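Local coordinates for protein chitinase (Thermococcus chitonophagus, PDB 5XSX) that probably acts as an endochitinase cutting chitin chains, and here holds N-acetylglucosamine units in a cleft of its largely helical C-terminal domain, at residues Met207-Lys212 against Pro376-Ile381; Pro172-Ser177 against Glu213-Ala218. All blocks are in the same frame, centred on the assembly; numbering follows the deposited sequence.

Contact 1: Met207-Lys212 against Pro376-Ile381. With NAG (2-acetamido-2-deoxy-beta-D-glucopyranose), chain C.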
ATOM      1  N   MET A 207       2.842 -14.129   1.350  1.00 64.36           N
ATOM      2  CA  MET A 207       3.372 -15.486   1.366  1.00 53.80           C
ATOM      3  C   MET A 207       2.509 -16.400   0.506  1.00 58.50           C
ATOM      4  O   MET A 207       3.019 -17.178  -0.301  1.00 62.16           O
ATOM      5  CB  MET A 207       3.441 -16.022   2.798  1.00 71.48           C
ATOM      6  CG  MET A 207       4.582 -15.461   3.632  1.00 67.42           C
ATOM      7  SD  MET A 207       6.158 -16.271   3.300  1.00 58.74           S
ATOM      8  CE  MET A 207       5.794 -17.943   3.826  1.00 63.90           C
ATOM      9  N   ALA A 208       1.196 -16.292   0.682  1.00 66.57           N
ATOM     10  CA  ALA A 208       0.243 -17.103  -0.068  1.00 61.71           C
ATOM     11  C   ALA A 208       0.268 -16.758  -1.550  1.00 62.15           C
ATOM     12  O   ALA A 208       0.157 -17.638  -2.404  1.00 73.00           O
ATOM     13  CB  ALA A 208      -1.157 -16.922   0.492  1.00 59.95           C
ATOM     14  N   LEU A 209       0.416 -15.472  -1.852  1.00 61.40           N
ATOM     15  CA  LEU A 209       0.446 -15.008  -3.233  1.00 62.40           C
ATOM     16  C   LEU A 209       1.661 -15.555  -3.974  1.00 53.05           C
ATOM     17  O   LEU A 209       1.537 -16.100  -5.071  1.00 62.01           O
ATOM     18  CB  LEU A 209       0.443 -13.479  -3.283  1.00 55.68           C
ATOM     19  CG  LEU A 209       0.432 -12.851  -4.678  1.00 63.07           C
ATOM     20  CD1 LEU A 209      -0.793 -13.305  -5.453  1.00 58.28           C
ATOM     21  CD2 LEU A 209       0.478 -11.333  -4.586  1.00 56.22           C
ATOM     22  N   ALA A 210       2.833 -15.412  -3.365  1.00 65.11           N
ATOM     23  CA  ALA A 210       4.081 -15.856  -3.975  1.00 52.71           C
ATOM     24  C   ALA A 210       4.098 -17.368  -4.183  1.00 66.94           C
ATOM     25  O   ALA A 210       4.715 -17.867  -5.124  1.00 62.60           O
ATOM     26  CB  ALA A 210       5.265 -15.424  -3.124  1.00 52.24           C
ATOM     27  N   ALA A 211       3.416 -18.092  -3.300  1.00 65.86           N
ATOM     28  CA  ALA A 211       3.337 -19.544  -3.398  1.00 69.87           C
ATOM     29  C   ALA A 211       2.560 -19.966  -4.643  1.00 63.87           C
ATOM     30  O   ALA A 211       2.983 -20.859  -5.377  1.00 67.51           O
ATOM     31  CB  ALA A 211       2.695 -20.126  -2.147  1.00 64.21           C
ATOM     32  N   LYS A 212       1.425 -19.316  -4.874  1.00 71.46           N
ATOM     33  CA  LYS A 212       0.582 -19.615  -6.026  1.00 60.16           C
ATOM     34  C   LYS A 212       1.239 -19.182  -7.334  1.00 68.13           C
ATOM     35  O   LYS A 212       1.135 -19.871  -8.349  1.00 78.70           O
ATOM     36  CB  LYS A 212      -0.782 -18.935  -5.874  1.00 59.32           C
ATOM     37  CG  LYS A 212      -1.652 -18.984  -7.121  1.00 77.43           C
ATOM     38  CD  LYS A 212      -1.973 -20.414  -7.516  1.00 71.92           C
ATOM     39  CE  LYS A 212      -2.632 -20.474  -8.884  1.00 80.43           C
ATOM     40  NZ  LYS A 212      -2.833 -21.878  -9.337  1.00 78.29           N
ATOM     41  N   PRO A 376      -9.154 -18.783  -5.168  1.00 87.66           N
ATOM     42  CA  PRO A 376      -9.443 -19.675  -4.036  1.00 80.33           C
ATOM     43  C   PRO A 376      -8.190 -20.219  -3.345  1.00 86.64           C
ATOM     44  O   PRO A 376      -8.221 -20.439  -2.135  1.00 96.23           O
ATOM     45  CB  PRO A 376     -10.242 -20.813  -4.680  1.00 83.60           C
ATOM     46  CG  PRO A 376      -9.848 -20.793  -6.108  1.00 80.77           C
ATOM     47  CD  PRO A 376      -9.644 -19.349  -6.439  1.00 90.90           C
ATOM     48  N   THR A 377      -7.112 -20.428  -4.096  1.00 87.26           N
ATOM     49  CA  THR A 377      -5.866 -20.926  -3.517  1.00 82.29           C
ATOM     50  C   THR A 377      -5.283 -19.946  -2.505  1.00 80.01           C
ATOM     51  O   THR A 377      -4.949 -20.327  -1.383  1.00 87.86           O
ATOM     52  CB  THR A 377      -4.800 -21.204  -4.597  1.00 88.87           C
ATOM     53  OG1 THR A 377      -4.697 -20.075  -5.474  1.00106.55           O
ATOM     54  CG2 THR A 377      -5.159 -22.439  -5.406  1.00 83.51           C
ATOM     55  N   VAL A 378      -5.167 -18.686  -2.911  1.00 78.27           N
ATOM     56  CA  VAL A 378      -4.553 -17.653  -2.081  1.00 72.74           C
ATOM     57  C   VAL A 378      -5.313 -17.438  -0.772  1.00 77.35           C
ATOM     58  O   VAL A 378      -4.706 -17.316   0.292  1.00 80.47           O
ATOM     59  CB  VAL A 378      -4.457 -16.314  -2.842  1.00 69.01           C
ATOM     60  CG1 VAL A 378      -3.921 -15.215  -1.936  1.00 63.94           C
ATOM     61  CG2 VAL A 378      -3.574 -16.469  -4.071  1.00 65.30           C
ATOM     62  N   ILE A 379      -6.640 -17.402  -0.855  1.00 74.48           N
ATOM     63  CA  ILE A 379      -7.476 -17.175   0.320  1.00 76.93           C
ATOM     64  C   ILE A 379      -7.330 -18.281   1.361  1.00 86.97           C
ATOM     65  O   ILE A 379      -7.099 -18.007   2.540  1.00 87.11           O
ATOM     66  CB  ILE A 379      -8.959 -17.063  -0.063  1.00 81.77           C
ATOM     67  CG1 ILE A 379      -9.172 -15.917  -1.046  1.00 81.02           C
ATOM     68  CG2 ILE A 379      -9.816 -16.851   1.175  1.00 93.24           C
ATOM     69  CD1 ILE A 379     -10.549 -15.904  -1.640  1.00 93.57           C
ATOM     70  N   ASN A 380      -7.470 -19.526   0.919  1.00 91.76           N
ATOM     71  CA  ASN A 380      -7.406 -20.673   1.819  1.00 96.43           C
ATOM     72  C   ASN A 380      -6.050 -20.807   2.502  1.00 90.82           C
ATOM     73  O   ASN A 380      -5.975 -21.099   3.696  1.00 85.93           O
ATOM     74  CB  ASN A 380      -7.738 -21.961   1.063  1.00102.56           C
ATOM     75  CG  ASN A 380      -9.181 -22.009   0.601  1.00127.41           C
ATOM     76  OD1 ASN A 380     -10.091 -22.262   1.391  1.00118.98           O
ATOM     77  ND2 ASN A 380      -9.399 -21.771  -0.688  1.00123.06           N
ATOM     78  N   ILE A 381      -4.981 -20.593   1.741  1.00 86.24           N
ATOM     79  CA  ILE A 381      -3.634 -20.633   2.296  1.00 79.19           C
ATOM     80  C   ILE A 381      -3.454 -19.513   3.314  1.00 68.86           C
ATOM     81  O   ILE A 381      -2.907 -19.729   4.395  1.00 81.84           O
ATOM     82  CB  ILE A 381      -2.557 -20.517   1.196  1.00 76.24           C
ATOM     83  CG1 ILE A 381      -2.602 -21.738   0.277  1.00 70.28           C
ATOM     84  CG2 ILE A 381      -1.174 -20.387   1.813  1.00 57.15           C
ATOM     85  CD1 ILE A 381      -1.548 -21.725  -0.809  1.00 72.55           C
TER
HETATM   86  C1  NAG C   1       0.901 -25.098 -11.911  0.86104.60           C
HETATM   87  C2  NAG C   1      -0.262 -24.165 -11.669  0.86 95.25           C
HETATM   88  C3  NAG C   1       0.059 -22.757 -12.007  0.86 99.17           C
HETATM   89  C4  NAG C   1       1.456 -22.273 -11.684  0.86 96.20           C
HETATM   90  C5  NAG C   1       2.552 -23.325 -11.581  0.86 90.10           C
HETATM   91  C6  NAG C   1       3.614 -22.845 -10.639  0.86 80.36           C
HETATM   92  C7  NAG C   1      -2.677 -24.869 -11.848  0.86 84.52           C
HETATM   93  C8  NAG C   1      -3.862 -25.354 -12.706  0.86 83.66           C
HETATM   94  N2  NAG C   1      -1.385 -24.620 -12.470  0.86 83.40           N
HETATM   95  O1  NAG C   1       0.539 -26.345 -11.491  0.86106.39           O
HETATM   96  O3  NAG C   1      -0.879 -21.882 -11.299  0.86 97.02           O
HETATM   97  O4  NAG C   1       1.834 -21.418 -12.774  0.86104.16           O
HETATM   98  O5  NAG C   1       2.076 -24.642 -11.125  0.86106.21           O
HETATM   99  O6  NAG C   1       4.813 -22.567 -11.348  0.86 85.36           O
HETATM  100  O7  NAG C   1      -2.820 -24.693 -10.657  0.86 77.91           O
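The aliphatic stem of Lys212 crosses the side chain of Thr377 at about a right angle, laying CD 3.4 Å from Thr377 OG1. This is plain van der Waals packing: Thr377 OG1 is hydrogen-bonded within its own helix region, to the carbonyls of His374 and Gly373. Beyond the threonine the lysine runs on to the sugar. Its CG stands anti to the backbone N, the chain bends at chi2 (61°) and then extends, which brings NZ within 2.8 Å of O3 of the chain C NAG. With Gly372 O and Asn174 OD1 as further acceptors, the ammonium is gripped by three oxygens in a buried setting.

Helices 203-214 and 374-387 meet here, their short segments 207-212 and 376-381 running roughly antiparallel at 140°, with axes 8.6 Å apart at their closest, a spacing that the small Ala208 permits. Ala208 CB reaches the other helix directly, lying 3.7 Å from Ile381 CG2 and 3.6 Å from the carbonyl oxygen of Val378. The valine spreads its two methyls along the seam: CG1, anti to its own N, touches Ala208 CB at 4.1 Å, whereas CG2 looks toward Lys212 CB and, more loosely, Leu209 CD1. Leu209 itself points mainly elsewhere, packing on Asp333 and Tyr336 of helix 327-338.

Contact 2: Pro172-Ser177 against Glu213-Ala218. With NAG (2-acetamido-2-deoxy-beta-D-glucopyranose), chain C; NAG (2-acetamido-2-deoxy-beta-D-glucopyranose), chain B; NAG (2-acetamido-2-deoxy-beta-D-glucopyranose), chain D.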
ATOM      1  N   PRO A 172      -4.771 -28.624  -2.373  1.00105.84           N
ATOM      2  CA  PRO A 172      -3.957 -28.916  -3.558  1.00101.83           C
ATOM      3  C   PRO A 172      -3.405 -27.654  -4.217  1.00101.46           C
ATOM      4  O   PRO A 172      -4.067 -27.060  -5.068  1.00111.97           O
ATOM      5  CB  PRO A 172      -4.939 -29.635  -4.490  1.00 90.85           C
ATOM      6  CG  PRO A 172      -6.285 -29.169  -4.054  1.00 89.92           C
ATOM      7  CD  PRO A 172      -6.185 -28.985  -2.570  1.00103.28           C
ATOM      8  N   LEU A 173      -2.201 -27.255  -3.824  1.00 85.52           N
ATOM      9  CA  LEU A 173      -1.565 -26.065  -4.378  1.00 73.67           C
ATOM     10  C   LEU A 173      -0.880 -26.361  -5.708  1.00 82.85           C
ATOM     11  O   LEU A 173       0.123 -27.073  -5.748  1.00 82.97           O
ATOM     12  CB  LEU A 173      -0.550 -25.491  -3.387  1.00 72.32           C
ATOM     13  CG  LEU A 173       0.312 -24.333  -3.894  1.00 72.34           C
ATOM     14  CD1 LEU A 173      -0.550 -23.128  -4.233  1.00 86.88           C
ATOM     15  CD2 LEU A 173       1.379 -23.967  -2.874  1.00 73.65           C
ATOM     16  N   ASN A 174      -1.429 -25.805  -6.785  1.00 91.04           N
ATOM     17  CA  ASN A 174      -0.873 -25.964  -8.127  1.00 93.68           C
ATOM     18  C   ASN A 174      -0.718 -27.427  -8.527  1.00 90.95           C
ATOM     19  O   ASN A 174       0.348 -27.843  -8.982  1.00 93.82           O
ATOM     20  CB  ASN A 174       0.476 -25.248  -8.233  1.00 88.65           C
ATOM     21  CG  ASN A 174       0.369 -23.765  -7.942  1.00 89.27           C
ATOM     22  OD1 ASN A 174      -0.669 -23.286  -7.491  1.00 95.98           O
ATOM     23  ND2 ASN A 174       1.447 -23.031  -8.193  1.00 87.76           N
ATOM     24  N   LEU A 175      -1.791 -28.194  -8.347  1.00 82.19           N
ATOM     25  CA  LEU A 175      -1.821 -29.618  -8.672  1.00 91.68           C
ATOM     26  C   LEU A 175      -0.767 -30.405  -7.898  1.00 94.86           C
ATOM     27  O   LEU A 175      -0.087 -31.265  -8.456  1.00100.57           O
ATOM     28  CB  LEU A 175      -1.636 -29.834 -10.177  1.00 99.25           C
ATOM     29  CG  LEU A 175      -2.643 -29.135 -11.095  1.00 87.94           C
ATOM     30  CD1 LEU A 175      -2.386 -29.498 -12.550  1.00 78.92           C
ATOM     31  CD2 LEU A 175      -4.069 -29.480 -10.693  1.00 81.82           C
ATOM     32  N   ALA A 176      -0.637 -30.106  -6.609  1.00 86.59           N
ATOM     33  CA  ALA A 176       0.265 -30.851  -5.740  1.00 85.50           C
ATOM     34  C   ALA A 176      -0.516 -31.553  -4.637  1.00 88.72           C
ATOM     35  O   ALA A 176      -1.607 -31.120  -4.268  1.00 85.89           O
ATOM     36  CB  ALA A 176       1.317 -29.933  -5.141  1.00 85.53           C
ATOM     37  N   SER A 177       0.047 -32.640  -4.121  1.00 89.90           N
ATOM     38  CA  SER A 177      -0.580 -33.395  -3.043  1.00 87.01           C
ATOM     39  C   SER A 177      -0.719 -32.536  -1.793  1.00 88.88           C
ATOM     40  O   SER A 177      -1.810 -32.390  -1.242  1.00 93.74           O
ATOM     41  CB  SER A 177       0.227 -34.656  -2.730  1.00 90.93           C
ATOM     42  OG  SER A 177       1.549 -34.331  -2.335  1.00 84.00           O
ATOM     43  N   GLU A 213       1.921 -18.043  -7.301  1.00 65.69           N
ATOM     44  CA  GLU A 213       2.496 -17.467  -8.510  1.00 69.30           C
ATOM     45  C   GLU A 213       3.690 -18.251  -9.053  1.00 66.77           C
ATOM     46  O   GLU A 213       3.792 -18.464 -10.261  1.00 74.09           O
ATOM     47  CB  GLU A 213       2.906 -16.014  -8.257  1.00 60.42           C
ATOM     48  CG  GLU A 213       1.733 -15.059  -8.075  1.00 77.12           C
ATOM     49  CD  GLU A 213       0.896 -14.900  -9.333  1.00 81.75           C
ATOM     50  OE1 GLU A 213      -0.243 -14.397  -9.227  1.00 68.95           O
ATOM     51  OE2 GLU A 213       1.373 -15.268 -10.429  1.00 68.90           O
ATOM     52  N   ASN A 214       4.589 -18.680  -8.172  1.00 62.81           N
ATOM     53  CA  ASN A 214       5.815 -19.336  -8.620  1.00 58.51           C
ATOM     54  C   ASN A 214       6.516 -20.138  -7.521  1.00 69.82           C
ATOM     55  O   ASN A 214       7.743 -20.242  -7.510  1.00 66.55           O
ATOM     56  CB  ASN A 214       6.778 -18.289  -9.192  1.00 57.30           C
ATOM     57  CG  ASN A 214       7.875 -18.900 -10.043  1.00 64.49           C
ATOM     58  OD1 ASN A 214       7.754 -20.032 -10.511  1.00 75.48           O
ATOM     59  ND2 ASN A 214       8.954 -18.153 -10.242  1.00 56.18           N
ATOM     60  N   TRP A 215       5.733 -20.704  -6.605  1.00 62.83           N
ATOM     61  CA  TRP A 215       6.270 -21.510  -5.504  1.00 63.95           C
ATOM     62  C   TRP A 215       7.369 -20.786  -4.729  1.00 67.87           C
ATOM     63  O   TRP A 215       8.303 -21.415  -4.233  1.00 70.49           O
ATOM     64  CB  TRP A 215       6.819 -22.842  -6.025  1.00 62.87           C
ATOM     65  CG  TRP A 215       5.774 -23.830  -6.432  1.00 61.90           C
ATOM     66  CD1 TRP A 215       5.288 -24.040  -7.689  1.00 60.84           C
ATOM     67  CD2 TRP A 215       5.094 -24.757  -5.578  1.00 65.13           C
ATOM     68  NE1 TRP A 215       4.343 -25.037  -7.671  1.00 70.89           N
ATOM     69  CE2 TRP A 215       4.206 -25.494  -6.386  1.00 67.43           C
ATOM     70  CE3 TRP A 215       5.149 -25.036  -4.208  1.00 57.81           C
ATOM     71  CZ2 TRP A 215       3.377 -26.490  -5.871  1.00 73.44           C
ATOM     72  CZ3 TRP A 215       4.328 -26.025  -3.698  1.00 66.22           C
ATOM     73  CH2 TRP A 215       3.453 -26.740  -4.528  1.00 78.82           C
ATOM     74  N   GLY A 216       7.259 -19.466  -4.634  1.00 63.83           N
ATOM     75  CA  GLY A 216       8.299 -18.665  -4.016  1.00 58.65           C
ATOM     76  C   GLY A 216       8.411 -18.871  -2.520  1.00 61.10           C
ATOM     77  O   GLY A 216       9.495 -18.747  -1.949  1.00 63.93           O
ATOM     78  N   THR A 217       7.291 -19.187  -1.880  1.00 64.77           N
ATOM     79  CA  THR A 217       7.253 -19.279  -0.426  1.00 54.82           C
ATOM     80  C   THR A 217       6.650 -20.589   0.074  1.00 57.68           C
ATOM     81  O   THR A 217       6.051 -20.630   1.149  1.00 57.39           O
ATOM     82  CB  THR A 217       6.453 -18.113   0.173  1.00 68.36           C
ATOM     83  OG1 THR A 217       5.130 -18.110  -0.376  1.00 59.16           O
ATOM     84  CG2 THR A 217       7.126 -16.784  -0.140  1.00 58.21           C
ATOM     85  N   ALA A 218       6.812 -21.659  -0.697  1.00 67.51           N
ATOM     86  CA  ALA A 218       6.225 -22.942  -0.327  1.00 66.75           C
ATOM     87  C   ALA A 218       7.039 -24.126  -0.837  1.00 66.26           C
ATOM     88  O   ALA A 218       7.547 -24.110  -1.958  1.00 64.22           O
ATOM     89  CB  ALA A 218       4.798 -23.032  -0.842  1.00 68.13           C
TER
HETATM   90  C1  NAG C   1       0.901 -25.098 -11.911  0.86104.60           C
HETATM   91  C2  NAG C   1      -0.262 -24.165 -11.669  0.86 95.25           C
HETATM   92  C3  NAG C   1       0.059 -22.757 -12.007  0.86 99.17           C
HETATM   93  C4  NAG C   1       1.456 -22.273 -11.684  0.86 96.20           C
HETATM   94  C5  NAG C   1       2.552 -23.325 -11.581  0.86 90.10           C
HETATM   95  C6  NAG C   1       3.614 -22.845 -10.639  0.86 80.36           C
HETATM   96  C7  NAG C   1      -2.677 -24.869 -11.848  0.86 84.52           C
HETATM   97  C8  NAG C   1      -3.862 -25.354 -12.706  0.86 83.66           C
HETATM   98  N2  NAG C   1      -1.385 -24.620 -12.470  0.86 83.40           N
HETATM   99  O1  NAG C   1       0.539 -26.345 -11.491  0.86106.39           O
HETATM  100  O3  NAG C   1      -0.879 -21.882 -11.299  0.86 97.02           O
HETATM  101  O4  NAG C   1       1.834 -21.418 -12.774  0.86104.16           O
HETATM  102  O5  NAG C   1       2.076 -24.642 -11.125  0.86106.21           O
HETATM  103  O6  NAG C   1       4.813 -22.567 -11.348  0.86 85.36           O
HETATM  104  O7  NAG C   1      -2.820 -24.693 -10.657  0.86 77.91           O
HETATM  105  C1  NAG B   3       0.491 -14.925 -14.188  0.95 92.79           C
HETATM  106  C2  NAG B   3      -0.554 -14.469 -15.159  0.95 97.10           C
HETATM  107  C3  NAG B   3      -0.459 -13.020 -15.448  0.95 91.72           C
HETATM  108  C4  NAG B   3      -0.450 -12.166 -14.208  0.95 75.96           C
HETATM  109  C5  NAG B   3       0.554 -12.671 -13.181  0.95 74.99           C
HETATM  110  C6  NAG B   3       0.356 -11.948 -11.905  0.95 80.23           C
HETATM  111  C7  NAG B   3      -1.309 -16.388 -16.683  0.95109.07           C
HETATM  112  C8  NAG B   3      -1.187 -17.194 -18.006  0.95 90.27           C
HETATM  113  N2  NAG B   3      -0.425 -15.236 -16.430  0.95101.12           N
HETATM  114  O3  NAG B   3      -1.583 -12.647 -16.278  0.95 93.03           O
HETATM  115  O4  NAG B   3      -0.089 -10.794 -14.564  0.95 74.32           O
HETATM  116  O5  NAG B   3       0.444 -14.102 -12.921  0.95 95.12           O
HETATM  117  O6  NAG B   3      -0.826 -12.422 -11.268  0.95 80.93           O
HETATM  118  O7  NAG B   3      -2.133 -16.710 -15.855  0.95109.17           O
HETATM  119  C1  NAG D   2       1.891 -20.040 -12.386  0.86 96.82           C
HETATM  120  C2  NAG D   2       2.708 -19.335 -13.433  0.86 98.68           C
HETATM  121  C3  NAG D   2       2.564 -17.857 -13.411  0.86 89.09           C
HETATM  122  C4  NAG D   2       1.141 -17.459 -13.479  0.86 97.32           C
HETATM  123  C5  NAG D   2       0.396 -18.040 -12.306  0.86 97.70           C
HETATM  124  C6  NAG D   2      -1.041 -17.646 -12.372  0.86 94.79           C
HETATM  125  C7  NAG D   2       4.952 -19.876 -14.402  0.86102.42           C
HETATM  126  C8  NAG D   2       6.428 -20.235 -14.180  0.86102.40           C
HETATM  127  N2  NAG D   2       4.109 -19.671 -13.264  0.86 89.35           N
HETATM  128  O3  NAG D   2       3.274 -17.303 -14.546  0.86101.88           O
HETATM  129  O4  NAG D   2       1.030 -16.006 -13.483  0.86 87.96           O
HETATM  130  O5  NAG D   2       0.499 -19.520 -12.275  0.86 88.02           O
HETATM  131  O6  NAG D   2      -1.759 -18.247 -11.299  0.86 91.11           O
HETATM  132  O7  NAG D   2       4.502 -19.772 -15.536  0.86103.58           O
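Glu213 OE1, two residues before the Trp215 that packs on loop 172-177, is held by two partners: O6 of the chain B NAG donates a hydrogen bond to it at 2.9 Å, and His374 NE2 binds it from the protein. The chain C, D and B NAGs are consecutive 1,4-linked units of one chito-oligosaccharide, with O1 of the chain C unit at its end. A bend at chi2 (-66°) swings the glutamate carboxylate back toward this sugar chain, and OE2 comes within 3.2 Å of O4 of the chain D NAG, the oxygen linking the D and B units. The residue's backbone oxygen receives a weak bond from N2 of the chain D NAG. On the facing loop, the backbone O of Asn174 accepts a weak hydrogen bond from the terminal O1 of the chain C unit.

Beside Asn174, the Trp215 indole joins loop 172-177 to the residues that follow helix 203-214. The backbone turns there with a positive phi of 52°, and the side chain swings across to the loop. Leu173 CD2 sits over one face, 4.0 Å from the centroid of the six-membered ring and 25° off its normal, a CH-pi contact; the same methyl also meets Ala218 CB. Ala176 CB arrives instead at the ring edge, 3.9 Å from Trp215 CH2. On the five-membered side, Asn174 ND2 approaches NE1 obliquely at 3.6 Å, without a hydrogen bond between them, and Trp215 CD1 rests 3.6 Å from C6 of the chain C NAG. The same ring also meets that of Phe225. With a serine in place of Trp215, Leu173 and Ala176 would probably be left facing a gap, and C6 of the sugar would be likely to lose its aromatic neighbour.

In the fold
This chain is the C-terminal portion of the full-length enzyme, and contacts 1 and 2 lie with centres about 8 Å apart in its helical domain, which follows a domain of two four-stranded antiparallel sheets. Their segments alternate along the chain: loop 172-177 comes first, then 207-212 and 213-218 in succession, and finally 376-381 on helix 374-387. Helix 203-214 is common to both, docking on a later helix through one part and on an earlier loop through the residues just past its C-terminal end. Ala210 O probably accepts a hydrogen bond from Gly216 N where they join. Both reach the chain C NAG, so sequence-distant elements meet around one sugar, consistent with a chitin-binding cleft.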